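Local coordinates for magnesium and cobalt efflux protein (Bordetella parapertussis, PDB 3JTF) that probably takes part in magnesium and cobalt transport, this piece being its pair of CBS domains, which binds AMP, at residues Leu20-Pro25 with Asn50-Leu55; Lys58-Tyr63 with Leu69-Leu74; Val79-Val84 with Asn88-Glu93; Leu101-Val104 with Gly110-Gly113. All coordinates share one frame; numbering follows the deposited sequence.

Contact 1: residues Leu20-Pro25 with Asn50-Leu55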
loop_
_atom_site.group_PDB
_atom_site.type_symbol
_atom_site.label_atom_id
_atom_site.label_comp_id
_atom_site.label_asym_id
_atom_site.label_seq_id
_atom_site.Cartn_x
_atom_site.Cartn_y
_atom_site.Cartn_z
ATOM N N LEU B 20 -2.044 -10.039 12.965
ATOM C CA LEU B 20 -1.084 -11.137 13.015
ATOM C C LEU B 20 -0.683 -11.421 14.468
ATOM O O LEU B 20 -0.408 -10.505 15.228
ATOM C CB LEU B 20 0.167 -10.762 12.207
ATOM C CG LEU B 20 -0.008 -10.602 10.679
ATOM C CD1 LEU B 20 1.304 -10.212 9.986
ATOM C CD2 LEU B 20 -0.574 -11.889 10.063
ATOM N N ASP B 21 -0.612 -12.701 14.822
ATOM C CA ASP B 21 -0.178 -13.139 16.136
ATOM C C ASP B 21 1.327 -13.407 16.041
ATOM O O ASP B 21 1.748 -14.336 15.330
ATOM C CB ASP B 21 -0.914 -14.409 16.485
ATOM C CG ASP B 21 -0.440 -15.064 17.767
ATOM O OD1 ASP B 21 0.540 -14.661 18.407
ATOM O OD2 ASP B 21 -1.099 -16.050 18.104
ATOM N N ILE B 22 2.097 -12.658 16.811
ATOM C CA ILE B 22 3.546 -12.706 16.748
ATOM C C ILE B 22 4.077 -14.123 17.115
ATOM O O ILE B 22 5.180 -14.457 16.738
ATOM C CB ILE B 22 4.206 -11.633 17.646
ATOM C CG1 ILE B 22 5.721 -11.458 17.370
ATOM C CG2 ILE B 22 4.050 -11.990 19.144
ATOM C CD1 ILE B 22 6.054 -11.023 16.014
ATOM N N SER B 23 3.296 -14.947 17.819
ATOM C CA SER B 23 3.754 -16.272 18.245
ATOM C C SER B 23 3.648 -17.339 17.158
ATOM O O SER B 23 4.143 -18.441 17.345
ATOM C CB SER B 23 2.954 -16.756 19.455
ATOM O OG SER B 23 3.052 -15.810 20.532
ATOM N N GLN B 24 2.970 -17.027 16.054
ATOM C CA GLN B 24 2.819 -17.977 14.962
ATOM C C GLN B 24 4.154 -18.224 14.250
ATOM O O GLN B 24 4.943 -17.300 14.094
ATOM C CB GLN B 24 1.726 -17.519 13.998
ATOM C CG GLN B 24 0.328 -17.656 14.631
ATOM C CD GLN B 24 -0.032 -19.131 14.927
ATOM O OE1 GLN B 24 -0.128 -19.934 14.007
ATOM N NE2 GLN B 24 -0.168 -19.486 16.217
ATOM N N PRO B 25 4.437 -19.485 13.859
ATOM C CA PRO B 25 5.645 -19.687 13.050
ATOM C C PRO B 25 5.642 -18.939 11.709
ATOM O O PRO B 25 4.597 -18.777 11.071
ATOM C CB PRO B 25 5.659 -21.195 12.775
ATOM C CG PRO B 25 4.739 -21.805 13.755
ATOM C CD PRO B 25 3.716 -20.742 14.116
ATOM N N ASN B 50 -3.896 -6.884 22.700
ATOM C CA ASN B 50 -2.533 -6.561 23.148
ATOM C C ASN B 50 -1.630 -6.310 21.913
ATOM O O ASN B 50 -0.743 -7.118 21.562
ATOM C CB ASN B 50 -1.994 -7.659 24.058
ATOM C CG ASN B 50 -0.675 -7.282 24.715
ATOM O OD1 ASN B 50 -0.491 -6.151 25.102
ATOM N ND2 ASN B 50 0.252 -8.225 24.805
ATOM N N ILE B 51 -1.887 -5.182 21.269
ATOM C CA ILE B 51 -1.232 -4.792 20.056
ATOM C C ILE B 51 0.183 -4.332 20.378
ATOM O O ILE B 51 0.383 -3.460 21.236
ATOM C CB ILE B 51 -1.962 -3.615 19.373
ATOM C CG1 ILE B 51 -3.363 -4.001 18.967
ATOM C CG2 ILE B 51 -1.180 -3.113 18.092
ATOM C CD1 ILE B 51 -3.430 -5.075 17.996
ATOM N N ILE B 52 1.168 -4.929 19.727
ATOM C CA ILE B 52 2.567 -4.609 20.018
ATOM C C ILE B 52 3.201 -3.845 18.850
ATOM O O ILE B 52 4.381 -3.547 18.885
ATOM C CB ILE B 52 3.388 -5.869 20.371
ATOM C CG1 ILE B 52 3.317 -6.910 19.256
ATOM C CG2 ILE B 52 2.914 -6.494 21.738
ATOM C CD1 ILE B 52 4.483 -7.899 19.279
ATOM N N GLY B 53 2.410 -3.558 17.820
ATOM C CA GLY B 53 2.845 -2.774 16.713
ATOM C C GLY B 53 2.218 -3.130 15.377
ATOM O O GLY B 53 1.191 -3.791 15.332
ATOM N N ILE B 54 2.843 -2.652 14.307
ATOM C CA ILE B 54 2.400 -2.835 12.939
ATOM C C ILE B 54 3.505 -3.474 12.116
ATOM O O ILE B 54 4.656 -3.066 12.194
ATOM C CB ILE B 54 2.069 -1.504 12.253
ATOM C CG1 ILE B 54 1.142 -0.654 13.132
ATOM C CG2 ILE B 54 1.471 -1.773 10.813
ATOM C CD1 ILE B 54 -0.269 -1.219 13.334
ATOM N N LEU B 55 3.157 -4.501 11.349
ATOM C CA LEU B 55 4.118 -5.140 10.459
ATOM C C LEU B 55 3.760 -4.758 9.031
ATOM O O LEU B 55 2.613 -4.908 8.616
ATOM C CB LEU B 55 4.085 -6.666 10.590
ATOM C CG LEU B 55 5.056 -7.446 9.665
ATOM C CD1 LEU B 55 6.526 -7.188 10.111
ATOM C CD2 LEU B 55 4.737 -8.915 9.764
#
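Leu20 sends CG away from its carbonyl carbon (chi1 -66°) while Leu55 holds CG anti to the backbone N (chi1 179°), and the two side chains meet at about a right angle, Leu20 CD1 lying 3.7 Å from Leu55 CD2. They belong to the two outermost strands, within this chain, of the three-stranded sheet of the first CBS domain. Strand 40-44 runs between them, and its backbone bonds to Leu20 on one flank and to Ile52 and Gly53 on the other, so the contact passes over the middle strand through side chains alone, with Val43 touching Leu55. Leu20 packs on Leu29, Thr32 and Ile33 of helix 26-35, and Leu55 on Leu74 of helix 71-74. Nearer the surface, Ile52 reaches Ile22 with its CD1, which sits 4.1 Å from both CB and CG2 of Ile22; these chains, too, cross nearly perpendicularly. Ile22 lies just after strand 20-21, in a type I turn from Asp21 to Gln24 that leads toward helix 26-35. The turn is closed by Gln24 N on Asp21 O and reinforced as an Asx turn: Ser23 N donates to Asp21 OD1 at 2.8 Å, approaching from above the carboxylate plane.

Contact 2: residues Lys58-Tyr63 with Leu69-Leu74; sequences KDLLRY and LDIRSL
The guanidinium of Arg62 receives Asp59 OD1 at its edge, in plane, while CD2 of Leu74 approaches it obliquely from across the contact. The salt bridge, NE to OD1 at 3.3 Å, is long and weak as a hydrogen bond but nearly straight, at 167°. With the arginine chain extended from CG to NE, its CD also lies 3.7 Å from Leu74 CD2. The carboxylate of Asp59 has a second task: a water donates to OD2 and to Leu74 O, bridging the two segments. Next to these polar groups Leu74 CD1 rests 3.4 Å from the carbonyl O of Asp59 and 3.7 Å from Leu60 CD2, which also meets Ile71 CG2. At the other end Leu69, its CG anti to the backbone N (chi1 -179°), lays CD2 against the backbone between Arg62 and Tyr63, 3.2 Å from Tyr63 N. The contact sets a 3-10 segment of the first CBS range against the short, weakly bonded helix 71-74 at the start of the second. Leu60 continues into Leu30 and Ile33 of helix 26-35 and packs on Leu61 of the second subunit, while Leu74 leans on Leu55 of strand 51-56.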
loop_
_atom_site.group_PDB
_atom_site.type_symbol
_atom_site.label_atom_id
_atom_site.label_comp_id
_atom_site.label_asym_id
_atom_site.label_seq_id
_atom_site.Cartn_x
_atom_site.Cartn_y
_atom_site.Cartn_z
ATOM N N LYS B 58 6.068 -6.408 3.372
ATOM C CA LYS B 58 7.236 -6.447 2.521
ATOM C C LYS B 58 8.549 -6.531 3.321
ATOM O O LYS B 58 9.558 -7.052 2.817
ATOM C CB LYS B 58 7.239 -5.261 1.548
ATOM C CG LYS B 58 7.548 -3.930 2.144
ATOM C CD LYS B 58 7.407 -2.802 1.072
ATOM C CE LYS B 58 8.755 -2.232 0.625
ATOM N NZ LYS B 58 8.634 -1.595 -0.769
ATOM N N ASP B 59 8.523 -6.083 4.571
ATOM C CA ASP B 59 9.673 -6.247 5.449
ATOM C C ASP B 59 10.047 -7.699 5.705
ATOM O O ASP B 59 11.223 -7.994 6.013
ATOM C CB ASP B 59 9.475 -5.486 6.762
ATOM C CG ASP B 59 9.744 -3.983 6.615
ATOM O OD1 ASP B 59 10.546 -3.654 5.732
ATOM O OD2 ASP B 59 9.206 -3.149 7.396
ATOM N N LEU B 60 9.107 -8.621 5.556
ATOM C CA LEU B 60 9.465 -10.024 5.747
ATOM C C LEU B 60 10.433 -10.525 4.654
ATOM O O LEU B 60 11.050 -11.576 4.820
ATOM C CB LEU B 60 8.225 -10.928 5.840
ATOM C CG LEU B 60 7.414 -10.858 7.148
ATOM C CD1 LEU B 60 6.278 -11.877 7.094
ATOM C CD2 LEU B 60 8.312 -11.148 8.351
ATOM N N LEU B 61 10.574 -9.781 3.558
ATOM C CA LEU B 61 11.571 -10.120 2.536
ATOM C C LEU B 61 13.001 -10.046 3.070
ATOM O O LEU B 61 13.901 -10.604 2.474
ATOM C CB LEU B 61 11.453 -9.214 1.316
ATOM C CG LEU B 61 10.168 -9.453 0.536
ATOM C CD1 LEU B 61 9.959 -8.236 -0.454
ATOM C CD2 LEU B 61 10.197 -10.806 -0.169
ATOM N N ARG B 62 13.198 -9.349 4.176
ATOM C CA ARG B 62 14.507 -9.317 4.827
ATOM C C ARG B 62 14.990 -10.670 5.345
ATOM O O ARG B 62 16.159 -10.824 5.651
ATOM C CB ARG B 62 14.478 -8.315 5.950
ATOM C CG ARG B 62 14.306 -6.897 5.481
ATOM C CD ARG B 62 14.062 -6.009 6.675
ATOM N NE ARG B 62 13.684 -4.641 6.335
ATOM C CZ ARG B 62 14.524 -3.634 6.105
ATOM N NH1 ARG B 62 15.828 -3.819 6.144
ATOM N NH2 ARG B 62 14.041 -2.424 5.831
ATOM N N TYR B 63 14.093 -11.651 5.466
ATOM C CA TYR B 63 14.485 -13.046 5.753
ATOM C C TYR B 63 15.530 -13.511 4.764
ATOM O O TYR B 63 16.400 -14.313 5.114
ATOM C CB TYR B 63 13.282 -14.004 5.680
ATOM C CG TYR B 63 13.559 -15.512 5.846
ATOM C CD1 TYR B 63 13.640 -16.097 7.128
ATOM C CD2 TYR B 63 13.679 -16.368 4.728
ATOM C CE1 TYR B 63 13.854 -17.480 7.300
ATOM C CE2 TYR B 63 13.907 -17.778 4.898
ATOM C CZ TYR B 63 13.985 -18.306 6.181
ATOM O OH TYR B 63 14.199 -19.653 6.368
ATOM N N LEU B 69 16.935 -13.421 11.182
ATOM C CA LEU B 69 15.971 -12.334 11.282
ATOM C C LEU B 69 15.026 -12.563 12.460
ATOM O O LEU B 69 14.384 -13.588 12.575
ATOM C CB LEU B 69 15.163 -12.230 10.002
ATOM C CG LEU B 69 14.133 -11.100 9.974
ATOM C CD1 LEU B 69 14.739 -9.778 10.448
ATOM C CD2 LEU B 69 13.567 -10.970 8.583
ATOM N N ASP B 70 14.941 -11.587 13.329
ATOM C CA ASP B 70 13.930 -11.641 14.359
ATOM C C ASP B 70 12.702 -10.811 13.910
ATOM O O ASP B 70 12.789 -9.605 13.747
ATOM C CB ASP B 70 14.533 -11.146 15.657
ATOM C CG ASP B 70 13.491 -10.870 16.695
ATOM O OD1 ASP B 70 12.598 -11.746 16.954
ATOM O OD2 ASP B 70 13.583 -9.749 17.239
ATOM N N ILE B 71 11.591 -11.487 13.657
ATOM C CA ILE B 71 10.392 -10.866 13.086
ATOM C C ILE B 71 9.907 -9.757 14.034
ATOM O O ILE B 71 9.402 -8.710 13.624
ATOM C CB ILE B 71 9.246 -11.884 12.959
ATOM C CG1 ILE B 71 9.651 -13.197 12.250
ATOM C CG2 ILE B 71 8.036 -11.283 12.259
ATOM C CD1 ILE B 71 10.694 -13.132 11.135
ATOM N N ARG B 72 10.080 -10.005 15.326
ATOM C CA ARG B 72 9.743 -9.018 16.324
ATOM C C ARG B 72 10.456 -7.671 16.068
ATOM O O ARG B 72 9.882 -6.607 16.260
ATOM C CB ARG B 72 10.008 -9.611 17.713
ATOM C CG ARG B 72 9.392 -8.890 18.817
ATOM C CD ARG B 72 9.804 -9.522 20.149
ATOM N NE ARG B 72 9.139 -10.774 20.440
ATOM C CZ ARG B 72 7.977 -10.891 21.081
ATOM N NH1 ARG B 72 7.282 -9.814 21.463
ATOM N NH2 ARG B 72 7.505 -12.097 21.330
ATOM N N SER B 73 11.663 -7.698 15.527
ATOM C CA SER B 73 12.371 -6.433 15.261
ATOM C C SER B 73 11.817 -5.683 14.045
ATOM O O SER B 73 12.068 -4.480 13.893
ATOM C CB SER B 73 13.880 -6.649 15.130
ATOM O OG SER B 73 14.159 -7.551 14.094
ATOM N N LEU B 74 11.015 -6.349 13.223
ATOM C CA LEU B 74 10.368 -5.674 12.087
ATOM C C LEU B 74 9.097 -4.923 12.475
ATOM O O LEU B 74 8.572 -4.156 11.687
ATOM C CB LEU B 74 10.032 -6.700 11.000
ATOM C CG LEU B 74 11.194 -7.512 10.393
ATOM C CD1 LEU B 74 10.669 -8.503 9.341
ATOM C CD2 LEU B 74 12.181 -6.607 9.748
HETATM O O HOH W 1 7.327 -3.564 9.396
#

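Contact 3: residues Val79-Val84 with Asn88-Glu93; sequences VFIPEV and NVLLRE
Ile81 and Leu90 make the close part of this contact: Ile81 CD1 lies against both methyls of Leu90, 3.5 Å from CD2 and 3.8 Å from CD1, the side chains crossing at about a right angle. Both residues are buried. Ile81 carries CG1 between its backbone N and carbonyl carbon (chi1 71°), which, with chi2 extended, carries CD1 to the helix, and Leu90 answers with CG anti to the backbone N. Val7 of helix 7-10 touches both side chains, and Val120 of helix 117-126 adds to the packing on Leu90, so this end merges with the apolar interior. One helical turn on, the fit is looser. Glu93, fully extended, runs past Val79 in the opposite direction, and its OE2 comes no nearer than 4.1 Å to Val79 CG1 and 4.5 Å to Ile81 CG2. Here segment 79-84 offers the carboxylate methyl groups and no polar partner; OE1 instead forms a salt bridge with Lys85, in the short connection between strand and helix. Val79 and Glu93 are both partly exposed. Packing of strand 80-82 against helix 87-96, which leads on to strand 101-105, is the first half of the beta-alpha-beta unit of the second CBS domain.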
loop_
_atom_site.group_PDB
_atom_site.type_symbol
_atom_site.label_atom_id
_atom_site.label_comp_id
_atom_site.label_asym_id
_atom_site.label_seq_id
_atom_site.Cartn_x
_atom_site.Cartn_y
_atom_site.Cartn_z
ATOM N N VAL B 79 0.652 3.895 15.766
ATOM C CA VAL B 79 0.092 5.182 16.168
ATOM C C VAL B 79 -1.338 4.920 16.622
ATOM O O VAL B 79 -2.151 4.362 15.860
ATOM C CB VAL B 79 0.133 6.164 14.995
ATOM C CG1 VAL B 79 -0.319 7.550 15.428
ATOM C CG2 VAL B 79 1.594 6.238 14.429
ATOM N N PHE B 80 -1.637 5.256 17.870
ATOM C CA PHE B 80 -2.967 5.113 18.415
ATOM C C PHE B 80 -3.681 6.466 18.401
ATOM O O PHE B 80 -3.157 7.425 18.919
ATOM C CB PHE B 80 -2.943 4.577 19.858
ATOM C CG PHE B 80 -2.384 3.185 19.973
ATOM C CD1 PHE B 80 -3.214 2.088 19.841
ATOM C CD2 PHE B 80 -1.037 2.988 20.209
ATOM C CE1 PHE B 80 -2.703 0.764 19.905
ATOM C CE2 PHE B 80 -0.497 1.700 20.265
ATOM C CZ PHE B 80 -1.341 0.569 20.112
ATOM N N ILE B 81 -4.839 6.547 17.749
ATOM C CA ILE B 81 -5.574 7.804 17.644
ATOM C C ILE B 81 -6.991 7.671 18.196
ATOM O O ILE B 81 -7.653 6.617 18.045
ATOM C CB ILE B 81 -5.619 8.357 16.185
ATOM C CG1 ILE B 81 -6.508 7.511 15.299
ATOM C CG2 ILE B 81 -4.164 8.499 15.589
ATOM C CD1 ILE B 81 -6.827 8.113 13.879
ATOM N N PRO B 82 -7.500 8.748 18.808
ATOM C CA PRO B 82 -8.866 8.650 19.296
ATOM C C PRO B 82 -9.930 8.625 18.213
ATOM O O PRO B 82 -9.793 9.241 17.139
ATOM C CB PRO B 82 -9.049 9.928 20.171
ATOM C CG PRO B 82 -8.028 10.829 19.767
ATOM C CD PRO B 82 -6.846 9.991 19.221
ATOM N N GLU B 83 -11.033 7.983 18.557
ATOM C CA GLU B 83 -12.218 7.951 17.716
ATOM C C GLU B 83 -12.709 9.320 17.341
ATOM O O GLU B 83 -13.309 9.483 16.294
ATOM C CB GLU B 83 -13.380 7.251 18.452
ATOM C CG GLU B 83 -13.445 5.820 18.206
ATOM C CD GLU B 83 -14.606 5.138 18.910
ATOM O OE1 GLU B 83 -15.615 5.783 19.237
ATOM O OE2 GLU B 83 -14.508 3.935 19.129
ATOM N N VAL B 84 -12.539 10.277 18.244
ATOM C CA VAL B 84 -13.070 11.602 18.036
ATOM C C VAL B 84 -12.204 12.469 17.101
ATOM O O VAL B 84 -12.580 13.580 16.781
ATOM C CB VAL B 84 -13.312 12.360 19.374
ATOM C CG1 VAL B 84 -14.433 11.657 20.193
ATOM C CG2 VAL B 84 -11.985 12.549 20.194
ATOM N N ASN B 88 -10.082 16.158 8.782
ATOM C CA ASN B 88 -9.228 17.138 8.105
ATOM C C ASN B 88 -7.849 17.189 8.811
ATOM O O ASN B 88 -6.811 17.281 8.143
ATOM C CB ASN B 88 -9.868 18.538 7.999
ATOM C CG ASN B 88 -11.180 18.560 7.156
ATOM O OD1 ASN B 88 -11.409 17.712 6.266
ATOM N ND2 ASN B 88 -12.040 19.546 7.441
ATOM N N VAL B 89 -7.845 17.089 10.134
ATOM C CA VAL B 89 -6.592 17.134 10.910
ATOM C C VAL B 89 -5.807 15.845 10.691
ATOM O O VAL B 89 -4.619 15.893 10.433
ATOM C CB VAL B 89 -6.848 17.336 12.391
ATOM C CG1 VAL B 89 -5.532 17.283 13.187
ATOM C CG2 VAL B 89 -7.572 18.709 12.622
ATOM N N LEU B 90 -6.501 14.720 10.698
ATOM C CA LEU B 90 -5.863 13.408 10.519
ATOM C C LEU B 90 -5.220 13.278 9.134
ATOM O O LEU B 90 -4.155 12.647 8.969
ATOM C CB LEU B 90 -6.883 12.280 10.739
ATOM C CG LEU B 90 -6.371 10.851 10.585
ATOM C CD1 LEU B 90 -5.089 10.607 11.519
ATOM C CD2 LEU B 90 -7.481 9.822 10.867
ATOM N N LEU B 91 -5.897 13.832 8.127
ATOM C CA LEU B 91 -5.332 13.865 6.785
ATOM C C LEU B 91 -3.947 14.563 6.761
ATOM O O LEU B 91 -3.015 14.053 6.173
ATOM C CB LEU B 91 -6.267 14.561 5.812
ATOM C CG LEU B 91 -5.717 14.565 4.378
ATOM C CD1 LEU B 91 -5.264 13.180 3.894
ATOM C CD2 LEU B 91 -6.802 15.171 3.423
ATOM N N ARG B 92 -3.863 15.725 7.386
ATOM C CA ARG B 92 -2.632 16.474 7.470
ATOM C C ARG B 92 -1.570 15.680 8.213
ATOM O O ARG B 92 -0.408 15.720 7.848
ATOM C CB ARG B 92 -2.872 17.813 8.187
ATOM C CG ARG B 92 -3.804 18.771 7.417
ATOM C CD ARG B 92 -3.853 20.164 8.011
ATOM N NE ARG B 92 -2.646 20.920 7.662
ATOM C CZ ARG B 92 -2.388 22.187 8.021
ATOM N NH1 ARG B 92 -3.229 22.849 8.813
ATOM N NH2 ARG B 92 -1.253 22.773 7.623
ATOM N N GLU B 93 -1.978 15.005 9.276
ATOM C CA GLU B 93 -1.075 14.165 10.075
ATOM C C GLU B 93 -0.480 13.015 9.263
ATOM O O GLU B 93 0.765 12.836 9.186
ATOM C CB GLU B 93 -1.797 13.622 11.306
ATOM C CG GLU B 93 -0.971 12.609 12.149
ATOM C CD GLU B 93 -1.713 12.120 13.394
ATOM O OE1 GLU B 93 -2.913 12.430 13.543
ATOM O OE2 GLU B 93 -1.083 11.446 14.249
#

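Contact 4: residues Leu101-Val104 with Gly110-Gly113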
loop_
_atom_site.group_PDB
_atom_site.type_symbol
_atom_site.label_atom_id
_atom_site.label_comp_id
_atom_site.label_asym_id
_atom_site.label_seq_id
_atom_site.Cartn_x
_atom_site.Cartn_y
_atom_site.Cartn_z
ATOM N N LEU B 101 -1.288 4.236 8.480
ATOM C CA LEU B 101 -2.251 3.365 9.155
ATOM C C LEU B 101 -2.170 3.667 10.632
ATOM O O LEU B 101 -1.062 3.725 11.198
ATOM C CB LEU B 101 -1.920 1.891 8.897
ATOM C CG LEU B 101 -2.972 0.892 9.432
ATOM C CD1 LEU B 101 -3.174 -0.367 8.571
ATOM C CD2 LEU B 101 -2.609 0.484 10.842
ATOM N N ALA B 102 -3.327 3.875 11.264
ATOM C CA ALA B 102 -3.399 4.109 12.690
ATOM C C ALA B 102 -4.417 3.145 13.303
ATOM O O ALA B 102 -5.378 2.751 12.652
ATOM C CB ALA B 102 -3.821 5.592 12.995
ATOM N N ILE B 103 -4.172 2.784 14.555
ATOM C CA ILE B 103 -5.103 2.039 15.333
ATOM C C ILE B 103 -5.980 3.035 16.070
ATOM O O ILE B 103 -5.492 3.996 16.648
ATOM C CB ILE B 103 -4.373 1.120 16.344
ATOM C CG1 ILE B 103 -3.442 0.119 15.653
ATOM C CG2 ILE B 103 -5.398 0.358 17.262
ATOM C CD1 ILE B 103 -4.154 -0.732 14.630
ATOM N N VAL B 104 -7.280 2.785 16.070
ATOM C CA VAL B 104 -8.237 3.693 16.649
ATOM C C VAL B 104 -8.636 3.214 18.048
ATOM O O VAL B 104 -8.942 2.017 18.244
ATOM C CB VAL B 104 -9.485 3.771 15.781
ATOM C CG1 VAL B 104 -10.547 4.707 16.408
ATOM C CG2 VAL B 104 -9.101 4.189 14.349
ATOM N N GLY B 110 -9.980 1.734 24.933
ATOM C CA GLY B 110 -10.152 0.437 24.260
ATOM C C GLY B 110 -9.870 0.526 22.754
ATOM O O GLY B 110 -10.185 1.543 22.125
ATOM N N ILE B 111 -9.301 -0.536 22.193
ATOM C CA ILE B 111 -9.127 -0.690 20.758
ATOM C C ILE B 111 -10.488 -0.754 20.056
ATOM O O ILE B 111 -11.280 -1.648 20.315
ATOM C CB ILE B 111 -8.371 -2.005 20.372
ATOM C CG1 ILE B 111 -6.984 -2.167 21.052
ATOM C CG2 ILE B 111 -8.196 -2.054 18.882
ATOM C CD1 ILE B 111 -6.083 -0.958 21.023
ATOM N N SER B 112 -10.743 0.183 19.160
ATOM C CA SER B 112 -12.009 0.276 18.425
ATOM C C SER B 112 -11.933 -0.163 16.963
ATOM O O SER B 112 -12.961 -0.480 16.352
ATOM C CB SER B 112 -12.470 1.740 18.370
ATOM O OG SER B 112 -12.635 2.224 19.661
ATOM N N GLY B 113 -10.759 -0.048 16.364
ATOM C CA GLY B 113 -10.627 -0.273 14.922
ATOM C C GLY B 113 -9.293 0.190 14.389
ATOM O O GLY B 113 -8.343 0.383 15.149
#
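Val104 joins Gly113 as an antiparallel hydrogen-bonded pair, and because Ser112 and Gly113 together face Val104, the pairing is a classic beta bulge in the hairpin of the second CBS domain. Both polar backbone atoms of Val104 are engaged. Its N donates to Gly113 O at 2.8 Å in a nearly straight bond (171°), although the donor stands well above the carbonyl plane. Its O accepts twice: from Ser112 N at 2.7 Å, with the donor tilted by 25° from the carbonyl plane, and from Gly113 N in a weak bond of 3.3 Å. The bulge brings both N-H groups to the one oxygen, the second at a poorer angle. The hydroxyl of Ser112 is satisfied by OE2 of Glu83, in the loop after strand 80-82, in a hydrogen bond. Gly110 N is taken up by OD1 of Asp106 in the connecting turn. Further backbone bonds link Ser112 with Arg14 and Ala102 with Val115. On the other edge of strand 101-105 the backbone of Ile103 bonds to Val79 and Ile81, placing this strand between strands 80-82 and 111-116. Leu101, at its start, touches the bound AMP and belongs to its pocket. Apolar contacts accompany the polar ones. Ile103 holds CG2 anti to its backbone N, and that methyl contacts both CG2 and CD1 of Ile111, while Val104 CG1 lies beside Ser112 CB. The same CG2 of Ile103 also rests 3.6 Å from Gly113 O, the oxygen that accepts from Val104 N.

Contact 1 lies in the first CBS domain, contacts 3 and 4 in the second, and contact 2 has a segment in each range. Contacts 1 and 2, centres 12 Å apart, share one apolar cluster: Leu55 CD1 lies 3.6 Å from Leu74 CB. Contacts 3 and 4 are joined through neighbouring strands of one sheet, Ile81 N lying 2.9 Å from Ile103 O. The two domains meet where Ile54 CD1 of contact 1 packs 3.8 Å from Leu101 CD2 of contact 4, and Leu101 touches AMP. The side chains of Leu20, Leu90 and Leu60 are about 8, 11 and 13 Å from the nucleotide. Contacts 2 and 3, centres 28 Å apart, lie on opposite sides of the chain's centre.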